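Local structure of phenylacetaldehyde dehydrogenase (Burkholderia cenocepacia, 4O5H) at residues T16-L20 and G349-A353; V58-V62 and P214-L218; A109-A113 and A127-V132. The protein probably catalyses the NAD+-dependent oxidation of phenylacetaldehyde to phenylacetate, as a member of the aldehyde dehydrogenase family. All coordinates share one frame; numbering follows the deposited sequence.

Contact 1. Residues T16-L20 and G349-A353; sequences TFALL and GMDPA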
loop_
_atom_site.group_PDB
_atom_site.type_symbol
_atom_site.label_atom_id
_atom_site.label_comp_id
_atom_site.label_asym_id
_atom_site.label_seq_id
_atom_site.Cartn_x
_atom_site.Cartn_y
_atom_site.Cartn_z
ATOM N N THR A 16 36.089 28.165 -15.501
ATOM C CA THR A 16 34.902 28.482 -14.703
ATOM C C THR A 16 33.764 28.949 -15.618
ATOM O O THR A 16 33.986 29.343 -16.759
ATOM C CB THR A 16 35.177 29.552 -13.627
ATOM O OG1 THR A 16 35.472 30.794 -14.262
ATOM C CG2 THR A 16 36.333 29.124 -12.710
ATOM N N PHE A 17 32.543 28.884 -15.110
ATOM C CA PHE A 17 31.339 29.124 -15.917
ATOM C C PHE A 17 30.448 30.096 -15.202
ATOM O O PHE A 17 30.346 30.036 -13.992
ATOM C CB PHE A 17 30.666 27.770 -16.144
ATOM C CG PHE A 17 31.406 26.941 -17.149
ATOM C CD1 PHE A 17 31.388 27.315 -18.500
ATOM C CD2 PHE A 17 32.209 25.883 -16.747
ATOM C CE1 PHE A 17 32.116 26.614 -19.456
ATOM C CE2 PHE A 17 32.937 25.181 -17.691
ATOM C CZ PHE A 17 32.894 25.542 -19.048
ATOM N N ALA A 18 29.807 30.995 -15.937
ATOM C CA ALA A 18 29.091 32.100 -15.313
ATOM C C ALA A 18 27.844 31.580 -14.621
ATOM O O ALA A 18 27.265 30.600 -15.030
ATOM C CB ALA A 18 28.713 33.141 -16.354
ATOM N N LEU A 19 27.433 32.261 -13.567
ATOM C CA LEU A 19 26.229 31.920 -12.855
ATOM C C LEU A 19 25.349 33.140 -12.857
ATOM O O LEU A 19 25.848 34.253 -12.855
ATOM C CB LEU A 19 26.557 31.582 -11.410
ATOM C CG LEU A 19 27.341 30.313 -11.142
ATOM C CD1 LEU A 19 27.599 30.195 -9.664
ATOM C CD2 LEU A 19 26.576 29.109 -11.642
ATOM N N LEU A 20 24.039 32.922 -12.794
ATOM C CA LEU A 20 23.129 34.037 -12.632
ATOM C C LEU A 20 23.442 34.739 -11.329
ATOM O O LEU A 20 23.813 34.107 -10.326
ATOM C CB LEU A 20 21.662 33.574 -12.646
ATOM C CG LEU A 20 21.126 33.015 -13.965
ATOM C CD1 LEU A 20 19.714 32.538 -13.751
ATOM C CD2 LEU A 20 21.148 34.053 -15.068
ATOM N N GLY A 349 29.233 19.942 -14.464
ATOM C CA GLY A 349 27.881 20.053 -14.987
ATOM C C GLY A 349 27.547 21.417 -15.552
ATOM O O GLY A 349 26.697 21.546 -16.432
ATOM N N MET A 350 28.228 22.438 -15.075
ATOM C CA MET A 350 27.974 23.766 -15.579
ATOM C C MET A 350 28.565 24.032 -16.969
ATOM O O MET A 350 28.205 25.023 -17.591
ATOM C CB MET A 350 28.462 24.816 -14.585
ATOM C CG MET A 350 27.549 25.031 -13.397
ATOM S SD MET A 350 25.927 25.676 -13.849
ATOM C CE MET A 350 26.362 27.137 -14.780
ATOM N N ASP A 351 29.411 23.136 -17.484
ATOM C CA ASP A 351 29.965 23.276 -18.837
ATOM C C ASP A 351 28.969 22.693 -19.823
ATOM O O ASP A 351 28.595 21.537 -19.695
ATOM C CB ASP A 351 31.301 22.515 -18.921
ATOM C CG ASP A 351 31.987 22.612 -20.294
ATOM O OD1 ASP A 351 31.363 22.961 -21.311
ATOM O OD2 ASP A 351 33.175 22.271 -20.333
ATOM N N PRO A 352 28.540 23.484 -20.825
ATOM C CA PRO A 352 27.528 23.001 -21.738
ATOM C C PRO A 352 28.032 21.830 -22.566
ATOM O O PRO A 352 27.228 21.093 -23.087
ATOM C CB PRO A 352 27.235 24.198 -22.651
ATOM C CG PRO A 352 28.026 25.341 -22.160
ATOM C CD PRO A 352 28.802 24.935 -20.960
ATOM N N ALA A 353 29.336 21.638 -22.664
ATOM C CA ALA A 353 29.863 20.479 -23.371
ATOM C C ALA A 353 29.741 19.168 -22.587
ATOM O O ALA A 353 29.903 18.106 -23.157
ATOM C CB ALA A 353 31.315 20.721 -23.744
#
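Phe17 lays one face of its ring over the Met350-Asp351 peptide, where an Asx turn begins at Asp351, and so joins the extended N-terminal arm to the loop between helices 330-343 and 362-378. Asp351 CA stands 3.8 Å from the centroid of the Phe17 ring and only 15° off its normal, a CH-pi contact, and Met350 O lies over the same face. At the far end of the ring, Phe17 CZ is 3.3 Å from Asp351 CG, with the ring and carboxylate planes 35° apart, while Phe17 CE1 meets Pro352 CD obliquely at 4.0 Å. Beside the ring, Met350 bends at both chi2 and chi3, and this curl brings Met350 CE to 3.6 Å from Ala18 O. The same methyl group, Met350 CE, touches Leu19 CD2 at 3.7 Å, the two side chains crossing at about a right angle. Farther out, helix 109-120 backs both partners: Leu19 rests on Glu114 and Leu118, and Met350 on Arg110. A backbone hydrogen bond with Val124 ties down Gly349. The Asx turn is closed by Ala353 N, which donates to Asp351 OD1 at 2.8 Å from above the carboxylate plane, 47° out of it.

Contact 2. Residues V58-V62 and P214-L218; sequences VIARV and PLSAL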
loop_
_atom_site.group_PDB
_atom_site.type_symbol
_atom_site.label_atom_id
_atom_site.label_comp_id
_atom_site.label_asym_id
_atom_site.label_seq_id
_atom_site.Cartn_x
_atom_site.Cartn_y
_atom_site.Cartn_z
ATOM N N VAL A 58 33.133 23.180 -0.607
ATOM C CA VAL A 58 31.911 23.521 0.087
ATOM C C VAL A 58 31.297 24.771 -0.529
ATOM O O VAL A 58 31.968 25.768 -0.661
ATOM C CB VAL A 58 32.200 23.790 1.561
ATOM C CG1 VAL A 58 30.971 24.332 2.244
ATOM C CG2 VAL A 58 32.668 22.505 2.239
ATOM N N ILE A 59 30.048 24.724 -0.936
ATOM C CA ILE A 59 29.385 25.869 -1.540
ATOM C C ILE A 59 28.321 26.508 -0.635
ATOM O O ILE A 59 27.813 27.573 -0.953
ATOM C CB ILE A 59 28.746 25.502 -2.925
ATOM C CG1 ILE A 59 27.798 24.298 -2.820
ATOM C CG2 ILE A 59 29.847 25.193 -3.920
ATOM C CD1 ILE A 59 26.915 24.037 -4.026
ATOM N N ALA A 60 27.906 25.801 0.406
ATOM C CA ALA A 60 26.843 26.246 1.280
ATOM C C ALA A 60 26.859 25.380 2.519
ATOM O O ALA A 60 27.517 24.349 2.552
ATOM C CB ALA A 60 25.459 26.135 0.601
ATOM N N ARG A 61 26.075 25.797 3.506
ATOM C CA ARG A 61 25.781 25.009 4.685
ATOM C C ARG A 61 24.291 25.081 4.988
ATOM O O ARG A 61 23.669 26.116 4.823
ATOM C CB ARG A 61 26.559 25.549 5.861
ATOM C CG ARG A 61 28.062 25.618 5.608
ATOM C CD ARG A 61 28.770 26.297 6.748
ATOM N NE ARG A 61 28.893 25.412 7.895
ATOM C CZ ARG A 61 29.308 25.796 9.111
ATOM N NH1 ARG A 61 29.651 27.075 9.354
ATOM N NH2 ARG A 61 29.386 24.894 10.100
ATOM N N VAL A 62 23.719 23.980 5.435
ATOM C CA VAL A 62 22.289 23.948 5.793
ATOM C C VAL A 62 22.129 23.375 7.204
ATOM O O VAL A 62 23.051 22.711 7.711
ATOM C CB VAL A 62 21.449 23.141 4.789
ATOM C CG1 VAL A 62 21.603 23.724 3.390
ATOM C CG2 VAL A 62 21.798 21.662 4.829
ATOM N N PRO A 214 20.398 19.309 -0.564
ATOM C CA PRO A 214 19.302 20.031 0.105
ATOM C C PRO A 214 18.876 21.322 -0.579
ATOM O O PRO A 214 17.793 21.826 -0.301
ATOM C CB PRO A 214 19.908 20.391 1.435
ATOM C CG PRO A 214 21.365 20.615 1.109
ATOM C CD PRO A 214 21.705 19.568 0.078
ATOM N N LEU A 215 19.679 21.848 -1.496
ATOM C CA LEU A 215 19.497 23.254 -1.899
ATOM C C LEU A 215 18.271 23.536 -2.737
ATOM O O LEU A 215 17.591 24.548 -2.487
ATOM C CB LEU A 215 20.733 23.787 -2.595
ATOM C CG LEU A 215 22.007 23.856 -1.738
ATOM C CD1 LEU A 215 23.162 24.401 -2.560
ATOM C CD2 LEU A 215 21.814 24.706 -0.486
ATOM N N SER A 216 17.984 22.715 -3.754
ATOM C CA SER A 216 16.846 23.053 -4.642
ATOM C C SER A 216 15.511 22.970 -3.884
ATOM O O SER A 216 14.591 23.737 -4.158
ATOM C CB SER A 216 16.847 22.232 -5.934
ATOM O OG SER A 216 16.759 20.843 -5.664
ATOM N N ALA A 217 15.452 22.082 -2.898
ATOM C CA ALA A 217 14.243 21.961 -2.064
ATOM C C ALA A 217 14.013 23.213 -1.210
ATOM O O ALA A 217 12.894 23.680 -1.109
ATOM C CB ALA A 217 14.324 20.733 -1.184
ATOM N N LEU A 218 15.092 23.783 -0.666
ATOM C CA LEU A 218 14.997 25.025 0.064
ATOM C C LEU A 218 14.531 26.149 -0.861
ATOM O O LEU A 218 13.696 26.928 -0.453
ATOM C CB LEU A 218 16.312 25.395 0.780
ATOM C CG LEU A 218 16.712 24.360 1.869
ATOM C CD1 LEU A 218 18.025 24.740 2.495
ATOM C CD2 LEU A 218 15.637 24.249 2.953
#
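The strand of the 47-52/57-63 hairpin that packs on the start of helix 215-227, close to a bound sodium ion, carries a classic beta bulge, with Ile59 and Ala60 set against the single residue Val50. Leu215 reaches the bulge with both of its methyl groups: Leu215 CD1 meets Ile59 CD1 at 4.0 Å, and Leu215 CD2 lies 4.1 Å from Ala60 CB. Ile59 can take part because its CG1 sits between the backbone N and the carbonyl carbon (chi1 54°), which brings CD1 up against Leu215. Beyond the bulge, Val62 points its CB toward the helix and divides its branches among three residues. Val62 CG1 is 3.8 Å from Leu218 CD1 and 4.0 Å from Leu215 CD2, so one methyl touches leucines three residues apart on the helix. Both methyl groups of Val62 also rest on the proline ring, with Val62 CG2 3.9 Å from Pro214 CG.

The sodium ion, bound by Val51, Asp119 and Asp212, is about 5 Å from the Pro214 side chain. Asp119, one of these ligands, accepts a hydrogen bond from Leu215 N at its OD2. The same helix, 109-120, also packs here: Ile59 on Leu118 and Leu215 on Ile115.

The hairpin therefore meets the helix through aliphatic carbon alone, with its backbone polar groups at Ile59, Ala60 and Val62 engaged with strand 47-52. The fit probably rests on shape and burial, while the ionic link lies alongside, at the sodium site, where Val51 of the partner strand and Asp212 just ahead of Pro214 share one cation.

Contact 3. Residues A109-A113 and A127-V132; sequences ARELA and AQGLDV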
loop_
_atom_site.group_PDB
_atom_site.type_symbol
_atom_site.label_atom_id
_atom_site.label_comp_id
_atom_site.label_asym_id
_atom_site.label_seq_id
_atom_site.Cartn_x
_atom_site.Cartn_y
_atom_site.Cartn_z
ATOM N N ALA A 109 13.564 29.025 -13.852
ATOM C CA ALA A 109 14.073 27.727 -14.273
ATOM C C ALA A 109 15.599 27.671 -14.403
ATOM O O ALA A 109 16.218 26.707 -13.972
ATOM C CB ALA A 109 13.410 27.322 -15.581
ATOM N N ARG A 110 16.228 28.694 -14.958
ATOM C CA ARG A 110 17.707 28.655 -15.098
ATOM C C ARG A 110 18.403 28.651 -13.738
ATOM O O ARG A 110 19.309 27.870 -13.509
ATOM C CB ARG A 110 18.218 29.827 -15.917
ATOM C CG ARG A 110 19.714 29.860 -16.050
ATOM C CD ARG A 110 20.276 28.627 -16.778
ATOM N NE ARG A 110 21.735 28.618 -16.732
ATOM C CZ ARG A 110 22.509 27.862 -17.502
ATOM N NH1 ARG A 110 21.974 27.017 -18.345
ATOM N NH2 ARG A 110 23.826 27.957 -17.432
ATOM N N GLU A 111 17.936 29.503 -12.814
ATOM C CA GLU A 111 18.503 29.513 -11.481
ATOM C C GLU A 111 18.359 28.146 -10.787
ATOM O O GLU A 111 19.290 27.631 -10.206
ATOM C CB GLU A 111 17.792 30.572 -10.612
ATOM C CG GLU A 111 18.308 30.591 -9.192
ATOM C CD GLU A 111 17.458 31.448 -8.275
ATOM O OE1 GLU A 111 16.474 32.079 -8.755
ATOM O OE2 GLU A 111 17.757 31.429 -7.071
ATOM N N LEU A 112 17.172 27.570 -10.858
ATOM C CA LEU A 112 16.962 26.239 -10.275
ATOM C C LEU A 112 17.852 25.198 -10.889
ATOM O O LEU A 112 18.384 24.336 -10.183
ATOM C CB LEU A 112 15.490 25.824 -10.417
ATOM C CG LEU A 112 14.513 26.581 -9.463
ATOM C CD1 LEU A 112 13.069 26.390 -9.885
ATOM C CD2 LEU A 112 14.713 26.102 -8.058
ATOM N N ALA A 113 18.060 25.283 -12.195
ATOM C CA ALA A 113 18.953 24.350 -12.895
ATOM C C ALA A 113 20.394 24.512 -12.456
ATOM O O ALA A 113 21.089 23.534 -12.242
ATOM C CB ALA A 113 18.855 24.532 -14.394
ATOM N N ALA A 127 19.403 19.400 -16.344
ATOM C CA ALA A 127 18.640 19.889 -15.191
ATOM C C ALA A 127 17.561 20.883 -15.635
ATOM O O ALA A 127 16.461 20.852 -15.146
ATOM C CB ALA A 127 19.554 20.534 -14.164
ATOM N N GLN A 128 17.894 21.775 -16.563
ATOM C CA GLN A 128 16.948 22.797 -16.986
ATOM C C GLN A 128 15.845 22.230 -17.874
ATOM O O GLN A 128 14.651 22.448 -17.601
ATOM C CB GLN A 128 17.687 23.907 -17.721
ATOM C CG GLN A 128 16.839 25.133 -17.913
ATOM C CD GLN A 128 17.633 26.335 -18.413
ATOM O OE1 GLN A 128 18.853 26.303 -18.557
ATOM N NE2 GLN A 128 16.916 27.406 -18.680
ATOM N N GLY A 129 16.251 21.446 -18.902
ATOM C CA GLY A 129 15.312 20.938 -19.864
ATOM C C GLY A 129 14.492 19.731 -19.438
ATOM O O GLY A 129 13.419 19.465 -19.967
ATOM N N LEU A 130 15.015 18.948 -18.507
ATOM C CA LEU A 130 14.263 17.813 -17.973
ATOM C C LEU A 130 13.776 18.063 -16.522
ATOM O O LEU A 130 12.590 18.209 -16.312
ATOM C CB LEU A 130 15.060 16.549 -18.025
ATOM C CG LEU A 130 14.266 15.357 -17.492
ATOM C CD1 LEU A 130 13.250 14.882 -18.522
ATOM C CD2 LEU A 130 15.144 14.182 -17.174
ATOM N N ASP A 131 14.693 18.081 -15.557
ATOM C CA ASP A 131 14.316 18.148 -14.162
ATOM C C ASP A 131 13.394 19.329 -13.865
ATOM O O ASP A 131 12.306 19.146 -13.304
ATOM C CB ASP A 131 15.530 18.240 -13.232
ATOM C CG ASP A 131 16.443 17.062 -13.346
ATOM O OD1 ASP A 131 16.889 16.748 -14.500
ATOM O OD2 ASP A 131 16.797 16.466 -12.278
ATOM N N VAL A 132 13.842 20.537 -14.179
ATOM C CA VAL A 132 13.084 21.735 -13.754
ATOM C C VAL A 132 11.764 21.824 -14.548
ATOM O O VAL A 132 10.692 22.031 -13.984
ATOM C CB VAL A 132 13.926 22.995 -13.912
ATOM C CG1 VAL A 132 13.084 24.214 -13.678
ATOM C CG2 VAL A 132 15.127 22.968 -12.981
#
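Segments 109-113 and 127-132 are helical and cross almost perpendicularly, with 91° between their directions and 8.8 Å between the axes of these short pieces. The backbones come nearest where Ala113 CA and Gln128 CA are 4.8 Å apart, an approach that the small alanine side chain permits. Within the second segment a wider pi-type turn is closed by the bond from Val132 N to Ala127 O, 2.8 Å long. Ala113 CB presses against Gln128 CB at 3.6 Å and lies 4.1 Å from Ala127 CB. Val132 spreads its two methyls along the facing side of the first helix: its CG1 touches Ala109 CB at 3.7 Å, while its CG2 packs on Leu112 CB at 3.9 Å. Joined by a short link, helices 109-120 and 124-145 thus turn a tight corner, consistent with an alpha-alpha corner. On the outer side of the crossing, Gln128 is extended, CG anti to the backbone N, and crosses Arg110 at about a right angle; the arginine's own chain bends at chi2. Arg110 NH1 donates to Gln128 OE1 over 3.2 Å, nearly straight at 168°, with the oxygen at the guanidinium edge and in its plane. The amide plane is turned 64° from that of the guanidinium. A salt bridge from Arg110 NE to Glu114 OE2 holds the same group from its own helix. Leu112 continues the packing onto Arg219 and Leu223 of helix 215-227.

How the contacts relate
Helix 109-120 is common to the surroundings of all three contacts: it supplies one partner of contact 3, backs the arm and loop of contact 1, and flanks the hairpin and helix of contact 2. Contacts 1 and 3 touch directly, with Leu20 CD1 3.5 Å from Arg110 CG, whereas contact 2 stays about 8 Å from contact 1 and about 5 Å from contact 3 at the nearest atoms. Contact 1 is a surface contact of two loops, built on a ring face over backbone and on the methionine methyl. Contact 2 is buried and wholly aliphatic. Contact 3 is partly buried and mixes alanine-valine packing with a polar bond at its outer side.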